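Local coordinates for hypothetical protein PH1819 (Pyrococcus horikoshii, PDB 2EEN) that is of unknown function but belongs to the CYTH family, whose members typically act on triphosphate-bearing substrates inside a tunnel-like antiparallel barrel, at residues 144-147 / 148-152; 114-117 / 118-122; 169-172 / 173-177. One frame throughout, in Å; residues are numbered along the deposited sequence.

Interaction 1 of 3, residues 144-147 / 148-152; sequences DEIP and EAVEK
Ile-146 sets its CG2 anti to the backbone N, with CG1 beside that N (chi1 -70°), and Val-150 holds its own CG2 beside the backbone N with CG1 anti to it (chi1 170°). These two settings bring the methyls together: Ile-146 CG2 lies 3.8 Å from Val-150 CG2, and the two side chains cross obliquely one turn apart. Val-150 CG2 also sits 3.2 Å from Ile-146 O, alongside the carbonyl that receives Val-150 N. That bond is short, 2.8 Å from Val-150 N to Ile-146 O, and the donor lies nearly on the line of the C=O bond (C=O...N 171°). The pattern is that of the first turns of an amphipathic alpha-helix, 146-160. Its buried side, made by Ile-146, Ala-149 and Val-150, rests on strand 3-9, where all three side chains touch Val-4. Glu-145 O accepts a longer bond from Ala-149 N, at 3.3 Å, and Pro-147 O takes Glu-151 N at 3.1 Å. Pro-147 suits this early position because a helix's first residues need not donate an N-H within it. On the exposed side Glu-151 CG comes 3.0 Å from Pro-147 O. Glu-145 OE1 accepts from Glu-142 N, just before the segment, and Glu-145 OE2 stays 6.1 Å from Glu-148 OE2.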
loop_
_atom_site.group_PDB
_atom_site.type_symbol
_atom_site.label_atom_id
_atom_site.label_comp_id
_atom_site.label_asym_id
_atom_site.label_seq_id
_atom_site.Cartn_x
_atom_site.Cartn_y
_atom_site.Cartn_z
ATOM N N ASP A 144 3.663 -11.338 25.430
ATOM C CA ASP A 144 4.026 -11.465 26.839
ATOM C C ASP A 144 5.535 -11.367 27.065
ATOM O O ASP A 144 6.022 -11.351 28.190
ATOM C CB ASP A 144 3.501 -12.806 27.360
ATOM C CG ASP A 144 2.075 -12.623 27.869
ATOM O OD1 ASP A 144 1.872 -11.740 28.704
ATOM O OD2 ASP A 144 1.191 -13.352 27.427
ATOM N N GLU A 145 6.285 -11.356 25.943
ATOM C CA GLU A 145 7.723 -11.156 26.046
ATOM C C GLU A 145 8.091 -9.667 26.024
ATOM O O GLU A 145 9.227 -9.285 26.246
ATOM C CB GLU A 145 8.388 -11.881 24.877
ATOM C CG GLU A 145 8.115 -13.385 24.898
ATOM C CD GLU A 145 8.805 -14.039 23.720
ATOM O OE1 GLU A 145 8.604 -13.594 22.600
ATOM O OE2 GLU A 145 9.524 -15.016 23.933
ATOM N N ILE A 146 7.088 -8.814 25.716
ATOM C CA ILE A 146 7.358 -7.374 25.626
ATOM C C ILE A 146 7.830 -6.776 26.959
ATOM O O ILE A 146 8.788 -6.017 27.035
ATOM C CB ILE A 146 6.073 -6.676 25.179
ATOM C CG1 ILE A 146 5.764 -7.014 23.718
ATOM C CG2 ILE A 146 6.237 -5.148 25.288
ATOM C CD1 ILE A 146 4.468 -6.359 23.239
ATOM N N PRO A 147 7.159 -7.101 28.078
ATOM C CA PRO A 147 7.585 -6.546 29.364
ATOM C C PRO A 147 9.070 -6.749 29.668
ATOM O O PRO A 147 9.755 -5.807 30.059
ATOM C CB PRO A 147 6.670 -7.256 30.359
ATOM C CG PRO A 147 5.399 -7.386 29.574
ATOM C CD PRO A 147 5.908 -7.869 28.232
ATOM N N GLU A 148 9.563 -7.970 29.483
ATOM C CA GLU A 148 10.974 -8.269 29.736
ATOM C C GLU A 148 11.882 -7.431 28.839
ATOM O O GLU A 148 12.872 -6.857 29.300
ATOM C CB GLU A 148 11.268 -9.751 29.476
ATOM C CG GLU A 148 10.541 -10.724 30.386
ATOM C CD GLU A 148 10.766 -12.172 29.980
ATOM O OE1 GLU A 148 11.926 -12.638 30.045
ATOM O OE2 GLU A 148 9.785 -12.845 29.590
ATOM N N ALA A 149 11.542 -7.377 27.554
ATOM C CA ALA A 149 12.328 -6.616 26.588
ATOM C C ALA A 149 12.349 -5.136 26.943
ATOM O O ALA A 149 13.381 -4.482 26.835
ATOM C CB ALA A 149 11.768 -6.804 25.183
ATOM N N VAL A 150 11.201 -4.608 27.355
ATOM C CA VAL A 150 11.117 -3.207 27.721
ATOM C C VAL A 150 12.062 -2.929 28.880
ATOM O O VAL A 150 12.787 -1.944 28.873
ATOM C CB VAL A 150 9.677 -2.808 28.121
ATOM C CG1 VAL A 150 9.672 -1.416 28.742
ATOM C CG2 VAL A 150 8.776 -2.836 26.890
ATOM N N GLU A 151 12.061 -3.810 29.875
ATOM C CA GLU A 151 12.933 -3.635 31.028
ATOM C C GLU A 151 14.393 -3.636 30.591
ATOM O O GLU A 151 15.194 -2.819 31.048
ATOM C CB GLU A 151 12.692 -4.756 32.044
ATOM C CG GLU A 151 11.245 -4.859 32.501
ATOM C CD GLU A 151 11.034 -5.917 33.568
ATOM O OE1 GLU A 151 11.524 -7.053 33.392
ATOM O OE2 GLU A 151 10.368 -5.613 34.583
ATOM N N LYS A 152 14.728 -4.546 29.687
ATOM C CA LYS A 152 16.089 -4.657 29.186
ATOM C C LYS A 152 16.505 -3.391 28.444
ATOM O O LYS A 152 17.589 -2.850 28.666
ATOM C CB LYS A 152 16.188 -5.859 28.252
ATOM C CG LYS A 152 17.521 -6.015 27.581
ATOM C CD LYS A 152 17.444 -7.104 26.538
ATOM C CE LYS A 152 18.778 -7.306 25.876
ATOM N NZ LYS A 152 19.792 -7.839 26.830
#

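Interaction 2 of 3, residues 114-117 / 118-122; sequences YYVE and KGVTI
Val-116 and Glu-117 both face Val-120, the signature of a classic beta bulge, here next to the type II turn Glu-117 to Val-120 that closes the hairpin of strands 102-117 and 120-127. The shared acceptor is Val-120 O: it takes Val-116 N at 3.0 Å and, more weakly, Glu-117 N at 3.4 Å. In return Val-120 N reaches Glu-117 O from above the carbonyl plane, 46° out of it. Beyond the bulge, Tyr-114 and Ile-122 form a hydrogen-bonded antiparallel pair joined by bonds in both directions.

The tight part is carbon against carbon. With Val-116 CG1 anti to the backbone N (chi1 174°), CG2 falls beside that N and presses on Ile-122 CD1 at 3.4 Å, closer than ordinary van der Waals contact, while Val-116 CB lies against Val-120 CG1. Glu-117 runs alongside Val-120, pointing the same way, its CG 3.4 Å from Val-120 CG2. Ile-156 of helix 146-160 covers both Val-116 and Ile-122, and Phe-22 touches the same two side chains.

The solvent side begins where the Glu-117 carboxylate continues to a salt bridge with Lys-152. Lys-118 and Gly-119 form the exposed turn, and Gly-119, at phi 75°, occupies a backbone conformation that favours glycine. There a water donates to Glu-117 OE2 at 3.2 Å and to Lys-118 O at 2.7 Å.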
loop_
_atom_site.group_PDB
_atom_site.type_symbol
_atom_site.label_atom_id
_atom_site.label_comp_id
_atom_site.label_asym_id
_atom_site.label_seq_id
_atom_site.Cartn_x
_atom_site.Cartn_y
_atom_site.Cartn_z
ATOM N N TYR A 114 23.046 2.773 15.803
ATOM C CA TYR A 114 24.145 2.112 16.493
ATOM C C TYR A 114 23.784 0.699 16.903
ATOM O O TYR A 114 22.669 0.429 17.339
ATOM C CB TYR A 114 24.535 2.911 17.742
ATOM C CG TYR A 114 25.164 4.227 17.401
ATOM C CD1 TYR A 114 24.376 5.326 17.048
ATOM C CD2 TYR A 114 26.552 4.355 17.326
ATOM C CE1 TYR A 114 24.953 6.510 16.622
ATOM C CE2 TYR A 114 27.138 5.541 16.896
ATOM C CZ TYR A 114 26.329 6.611 16.544
ATOM O OH TYR A 114 26.898 7.778 16.083
ATOM N N TYR A 115 24.743 -0.209 16.751
ATOM C CA TYR A 115 24.554 -1.602 17.129
ATOM C C TYR A 115 24.807 -1.746 18.631
ATOM O O TYR A 115 25.878 -1.398 19.112
ATOM C CB TYR A 115 25.553 -2.478 16.370
ATOM C CG TYR A 115 25.511 -3.939 16.760
ATOM C CD1 TYR A 115 24.647 -4.826 16.125
ATOM C CD2 TYR A 115 26.340 -4.434 17.766
ATOM C CE1 TYR A 115 24.614 -6.176 16.477
ATOM C CE2 TYR A 115 26.309 -5.784 18.127
ATOM C CZ TYR A 115 25.449 -6.640 17.478
ATOM O OH TYR A 115 25.429 -7.970 17.827
ATOM N N VAL A 116 23.823 -2.247 19.373
ATOM C CA VAL A 116 23.985 -2.434 20.816
ATOM C C VAL A 116 24.347 -3.880 21.100
ATOM O O VAL A 116 25.376 -4.169 21.716
ATOM C CB VAL A 116 22.697 -2.071 21.565
ATOM C CG1 VAL A 116 22.832 -2.399 23.053
ATOM C CG2 VAL A 116 22.418 -0.599 21.382
ATOM N N GLU A 117 23.479 -4.782 20.665
ATOM C CA GLU A 117 23.709 -6.209 20.812
ATOM C C GLU A 117 22.882 -6.903 19.753
ATOM O O GLU A 117 22.203 -6.245 18.967
ATOM C CB GLU A 117 23.364 -6.699 22.221
ATOM C CG GLU A 117 22.033 -6.267 22.763
ATOM C CD GLU A 117 21.886 -6.643 24.228
ATOM O OE1 GLU A 117 22.576 -6.038 25.081
ATOM O OE2 GLU A 117 21.094 -7.556 24.521
ATOM N N LYS A 118 22.941 -8.223 19.699
ATOM C CA LYS A 118 22.205 -8.908 18.660
ATOM C C LYS A 118 20.730 -8.555 18.697
ATOM O O LYS A 118 20.053 -8.759 19.703
ATOM C CB LYS A 118 22.383 -10.416 18.779
ATOM C CG LYS A 118 21.744 -11.164 17.627
ATOM C CD LYS A 118 22.041 -12.648 17.695
ATOM C CE LYS A 118 21.397 -13.374 16.535
ATOM N NZ LYS A 118 19.914 -13.340 16.634
ATOM N N GLY A 119 20.246 -7.999 17.595
ATOM C CA GLY A 119 18.844 -7.645 17.508
ATOM C C GLY A 119 18.434 -6.408 18.275
ATOM O O GLY A 119 17.243 -6.120 18.372
ATOM N N VAL A 120 19.401 -5.679 18.822
ATOM C CA VAL A 120 19.089 -4.456 19.567
ATOM C C VAL A 120 19.839 -3.286 18.955
ATOM O O VAL A 120 21.069 -3.317 18.830
ATOM C CB VAL A 120 19.473 -4.567 21.043
ATOM C CG1 VAL A 120 19.049 -3.298 21.776
ATOM C CG2 VAL A 120 18.800 -5.791 21.668
ATOM N N THR A 121 19.088 -2.255 18.578
ATOM C CA THR A 121 19.665 -1.081 17.951
ATOM C C THR A 121 19.245 0.211 18.641
ATOM O O THR A 121 18.124 0.332 19.122
ATOM C CB THR A 121 19.233 -0.999 16.466
ATOM O OG1 THR A 121 19.584 -2.220 15.805
ATOM C CG2 THR A 121 19.922 0.166 15.765
ATOM N N ILE A 122 20.161 1.168 18.676
ATOM C CA ILE A 122 19.892 2.473 19.264
ATOM C C ILE A 122 19.982 3.516 18.165
ATOM O O ILE A 122 20.834 3.428 17.287
ATOM C CB ILE A 122 20.931 2.821 20.351
ATOM C CG1 ILE A 122 20.456 2.289 21.698
ATOM C CG2 ILE A 122 21.163 4.339 20.413
ATOM C CD1 ILE A 122 21.496 2.417 22.777
HETATM O O HOH W 1 20.545 -9.730 22.207
#

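Interaction 3 of 3, residues 169-172 / 173-177; sequences SYLE and LLLEK
Four successive i to i+4 bonds, from Leu-173 N to Ser-169 O through Glu-176 N to Glu-172 O, wind residues 169-177 into helix 170-176, their N-H...O angles growing less straight along the chain. The start is a capping box between Ser-169 and Glu-172. As N-cap, Ser-169 accepts Glu-172 N on its OG at 3.1 Å, and Glu-172 answers by taking Ser-169 N on OE1 at 2.9 Å. That return bond is nearly straight, 169° at the hydrogen, and uses the lone pair of OE1 that points away from OE2. OE1 also receives the hydroxyl of Ser-169, which comes from the same anti side but 24° out of the carboxylate plane. Glu-172 CG lies beside its own backbone N (chi1 -70°), and this folds the otherwise extended chain back over the helix start. An alanine at Glu-172 would remove the carboxylate and probably leave Ser-169 N without its capping acceptor and the serine hydroxyl freer to turn.

Downstream, Leu-171, Leu-174 and Leu-175 pack on strand 102-117. Leu-171 CD1 meets Leu-175 CG at 4.0 Å, the two side chains crossing at a slant; Leu-171 touches Leu-105 and Leu-175 touches Val-104. The Tyr-170 ring meets Phe-133 of strand 131-139 edge-to-face, and its OH is hydrogen-bonded to Asp-125 OD2 on strand 120-127. Leu-173 sits beside this tyrosine and also touches Phe-133; its CD1 is 4.5 Å from Tyr-170 CD1, an oblique approach to the ring. At the far end Glu-176 has a salt bridge to Arg-168, while Glu-176 CG rests 3.2 Å from Glu-172 O.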
loop_
_atom_site.group_PDB
_atom_site.type_symbol
_atom_site.label_atom_id
_atom_site.label_comp_id
_atom_site.label_asym_id
_atom_site.label_seq_id
_atom_site.Cartn_x
_atom_site.Cartn_y
_atom_site.Cartn_z
ATOM N N SER A 169 4.596 9.840 20.131
ATOM C CA SER A 169 5.314 9.840 18.871
ATOM C C SER A 169 5.746 11.258 18.541
ATOM O O SER A 169 5.207 12.231 19.084
ATOM C CB SER A 169 4.402 9.335 17.762
ATOM O OG SER A 169 3.265 10.176 17.642
ATOM N N TYR A 170 6.716 11.378 17.645
ATOM C CA TYR A 170 7.164 12.700 17.239
ATOM C C TYR A 170 5.972 13.436 16.644
ATOM O O TYR A 170 5.819 14.641 16.839
ATOM C CB TYR A 170 8.277 12.598 16.198
ATOM C CG TYR A 170 9.544 11.984 16.733
ATOM C CD1 TYR A 170 10.095 12.419 17.941
ATOM C CD2 TYR A 170 10.204 10.980 16.029
ATOM C CE1 TYR A 170 11.269 11.869 18.431
ATOM C CE2 TYR A 170 11.380 10.425 16.511
ATOM C CZ TYR A 170 11.907 10.871 17.709
ATOM O OH TYR A 170 13.064 10.315 18.183
ATOM N N LEU A 171 5.129 12.705 15.919
ATOM C CA LEU A 171 3.946 13.299 15.310
ATOM C C LEU A 171 3.072 13.945 16.378
ATOM O O LEU A 171 2.671 15.102 16.244
ATOM C CB LEU A 171 3.130 12.239 14.566
ATOM C CG LEU A 171 1.769 12.708 14.040
ATOM C CD1 LEU A 171 1.974 13.812 13.014
ATOM C CD2 LEU A 171 1.019 11.533 13.423
ATOM N N GLU A 172 2.778 13.195 17.434
ATOM C CA GLU A 172 1.942 13.712 18.515
ATOM C C GLU A 172 2.571 14.923 19.187
ATOM O O GLU A 172 1.884 15.888 19.528
ATOM C CB GLU A 172 1.694 12.621 19.555
ATOM C CG GLU A 172 0.781 11.515 19.072
ATOM C CD GLU A 172 0.650 10.387 20.079
ATOM O OE1 GLU A 172 1.660 9.702 20.346
ATOM O OE2 GLU A 172 -0.464 10.186 20.607
ATOM N N LEU A 173 3.878 14.859 19.388
ATOM C CA LEU A 173 4.600 15.950 20.019
ATOM C C LEU A 173 4.544 17.189 19.138
ATOM O O LEU A 173 4.347 18.300 19.631
ATOM C CB LEU A 173 6.056 15.540 20.264
ATOM C CG LEU A 173 6.224 14.442 21.315
ATOM C CD1 LEU A 173 7.669 13.999 21.361
ATOM C CD2 LEU A 173 5.779 14.956 22.680
ATOM N N LEU A 174 4.705 17.003 17.834
ATOM C CA LEU A 174 4.663 18.148 16.938
ATOM C C LEU A 174 3.248 18.710 16.835
ATOM O O LEU A 174 3.075 19.919 16.749
ATOM C CB LEU A 174 5.205 17.774 15.556
ATOM C CG LEU A 174 6.732 17.643 15.521
ATOM C CD1 LEU A 174 7.170 16.820 14.315
ATOM C CD2 LEU A 174 7.358 19.031 15.496
ATOM N N LEU A 175 2.240 17.845 16.867
ATOM C CA LEU A 175 0.859 18.321 16.764
ATOM C C LEU A 175 0.460 19.172 17.955
ATOM O O LEU A 175 -0.342 20.106 17.829
ATOM C CB LEU A 175 -0.104 17.139 16.624
ATOM C CG LEU A 175 -0.062 16.455 15.254
ATOM C CD1 LEU A 175 -1.069 15.313 15.222
ATOM C CD2 LEU A 175 -0.367 17.470 14.159
ATOM N N GLU A 176 1.024 18.853 19.110
ATOM C CA GLU A 176 0.726 19.602 20.321
ATOM C C GLU A 176 1.202 21.041 20.177
ATOM O O GLU A 176 0.596 21.962 20.721
ATOM C CB GLU A 176 1.426 18.974 21.524
ATOM C CG GLU A 176 0.859 17.653 21.984
ATOM C CD GLU A 176 1.599 17.110 23.191
ATOM O OE1 GLU A 176 1.805 17.880 24.156
ATOM O OE2 GLU A 176 1.972 15.917 23.181
ATOM N N LYS A 177 2.288 21.221 19.432
ATOM C CA LYS A 177 2.884 22.537 19.229
ATOM C C LYS A 177 2.333 23.315 18.037
ATOM O O LYS A 177 2.870 24.358 17.667
ATOM C CB LYS A 177 4.401 22.382 19.112
ATOM C CG LYS A 177 5.034 21.846 20.390
ATOM C CD LYS A 177 6.509 21.554 20.220
ATOM C CE LYS A 177 7.118 21.049 21.520
ATOM N NZ LYS A 177 7.072 22.078 22.597
#

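The three contacts come in series along the chain: interaction 2 at the hairpin of strands 102-117 and 120-127, then interaction 1 at the start of helix 146-160, then interaction 3 in helix 170-176. Interactions 1 and 2 have centres about 16 Å apart and touch, Lys-152 NZ lying 2.7 Å from Glu-117 OE2 in a salt bridge. Interaction 3 lies about 26 Å from each of the others, centre to centre, and on the opposite side of the chain's centre from interaction 2. Strand 102-117 serves both: its end makes the hairpin, and its earlier residues support helix 170-176. Helix 146-160 and the hairpin are thus tied together, while helix 170-176 packs elsewhere on the same CYTH-type sheet.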